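Local atomic coordinates of UPF0098 protein YbcL (Escherichia coli, PDB entry 1FUX), a protein that is of unknown function but belongs to the phosphatidylethanolamine-binding protein family, which includes a mammalian Raf kinase inhibitor, and probably acts in the periplasm. Residues Glu9-Thr12 with Gly13-Leu16. Residues are numbered along the deposited sequence; the frame is centred on the assembly and turned at random.
Sequences EIKT and GEQL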
loop_
_atom_site.group_PDB
_atom_site.type_symbol
_atom_site.label_atom_id
_atom_site.label_comp_id
_atom_site.label_asym_id
_atom_site.label_seq_id
_atom_site.Cartn_x
_atom_site.Cartn_y
_atom_site.Cartn_z
ATOM N N GLU A 9 18.758 -19.027 -1.930
ATOM C CA GLU A 9 18.817 -18.124 -3.060
ATOM C C GLU A 9 19.059 -16.651 -2.758
ATOM O O GLU A 9 19.469 -15.921 -3.665
ATOM C CB GLU A 9 17.506 -18.170 -3.858
ATOM C CG GLU A 9 17.154 -19.496 -4.501
ATOM C CD GLU A 9 16.661 -20.563 -3.567
ATOM O OE1 GLU A 9 15.933 -20.319 -2.594
ATOM O OE2 GLU A 9 17.022 -21.755 -3.809
ATOM N N ILE A 10 18.749 -16.144 -1.557
ATOM C CA ILE A 10 18.986 -14.725 -1.321
ATOM C C ILE A 10 19.835 -14.541 -0.058
ATOM O O ILE A 10 19.846 -15.431 0.803
ATOM C CB ILE A 10 17.682 -13.914 -1.185
ATOM C CG1 ILE A 10 16.825 -14.447 -0.041
ATOM C CG2 ILE A 10 16.937 -13.933 -2.532
ATOM C CD1 ILE A 10 15.660 -13.574 0.418
ATOM N N LYS A 11 20.486 -13.399 -0.000
ATOM C CA LYS A 11 21.342 -13.111 1.160
ATOM C C LYS A 11 21.366 -11.622 1.472
ATOM O O LYS A 11 21.449 -10.824 0.541
ATOM C CB LYS A 11 22.771 -13.539 0.801
ATOM C CG LYS A 11 23.722 -13.745 1.969
ATOM C CD LYS A 11 24.733 -14.856 1.617
ATOM C CE LYS A 11 24.277 -16.164 2.252
ATOM N NZ LYS A 11 24.600 -17.375 1.450
ATOM N N THR A 12 21.377 -11.254 2.749
ATOM C CA THR A 12 21.405 -9.810 3.063
ATOM C C THR A 12 22.534 -9.067 2.388
ATOM O O THR A 12 23.723 -9.422 2.409
ATOM C CB THR A 12 21.443 -9.671 4.595
ATOM O OG1 THR A 12 20.227 -10.193 5.135
ATOM C CG2 THR A 12 21.665 -8.200 4.967
ATOM N N GLY A 13 22.214 -7.945 1.748
ATOM C CA GLY A 13 23.061 -7.028 1.054
ATOM C C GLY A 13 23.559 -7.439 -0.320
ATOM O O GLY A 13 24.273 -6.701 -0.966
ATOM N N GLU A 14 23.263 -8.634 -0.788
ATOM C CA GLU A 14 23.699 -9.142 -2.076
ATOM C C GLU A 14 22.640 -8.888 -3.161
ATOM O O GLU A 14 21.477 -9.076 -2.827
ATOM C CB GLU A 14 23.820 -10.663 -1.984
ATOM C CG GLU A 14 24.886 -11.087 -0.996
ATOM C CD GLU A 14 26.143 -11.501 -1.751
ATOM O OE1 GLU A 14 25.975 -12.060 -2.863
ATOM O OE2 GLU A 14 27.223 -11.272 -1.175
ATOM N N GLN A 15 23.112 -8.580 -4.351
ATOM C CA GLN A 15 22.266 -8.361 -5.510
ATOM C C GLN A 15 21.408 -9.567 -5.863
ATOM O O GLN A 15 21.788 -10.735 -5.986
ATOM C CB GLN A 15 23.156 -7.977 -6.713
ATOM C CG GLN A 15 22.384 -7.681 -7.974
ATOM C CD GLN A 15 21.983 -6.273 -8.298
ATOM O OE1 GLN A 15 21.789 -5.361 -7.491
ATOM N NE2 GLN A 15 21.840 -6.051 -9.607
ATOM N N LEU A 16 20.113 -9.275 -6.043
ATOM C CA LEU A 16 19.131 -10.298 -6.403
ATOM C C LEU A 16 19.490 -10.902 -7.753
ATOM O O LEU A 16 19.891 -10.166 -8.658
ATOM C CB LEU A 16 17.789 -9.567 -6.489
ATOM C CG LEU A 16 16.600 -9.994 -5.668
ATOM C CD1 LEU A 16 16.936 -10.595 -4.319
ATOM C CD2 LEU A 16 15.543 -8.901 -5.470
HETATM O O HOH W 1 20.480 -11.931 -2.653
#
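Lys11 and Glu14 are the first and last residues of a type II beta turn, the bend that reverses the chain in the loop between strands 4-6 and 23-24 of this PEBP-family protein. The turn is closed by Glu14 N, which donates to Lys11 O over 3.1 Å with a nearly straight N-H...O angle of 165°. Beside this bond the two aliphatic stems run side by side in the same direction, Lys11 CB lying 3.7 Å from Glu14 CG. The lysine end is modelled in two conformations; in the one given its amino group makes no contact with the carboxylate. Both residues suit an exposed turn, giving methylenes to the contact and polar ends to its surface. Gly13 fills the third position, where the positive phi of 76° favours glycine. A chi1 of -64° sets Thr12 OG1 beside the backbone N, and its hydrogen bond with Thr158 N ties the bend to strand 151-161. Backbone hydrogen bonds between Gly13 and Thr158, and of Glu14 and Leu16 with Val160, continue that attachment. Farther from the bend the buried side chains of Ile10 and Leu16 lie side by side, CG2 of the isoleucine 3.8 Å from CD1 of the leucine, with Leu16 also resting on Pro159 and Tyr161. Between this apolar pair and the turn, one water accepts from Lys11 N and donates to Glu14 O, each at 3.0 Å.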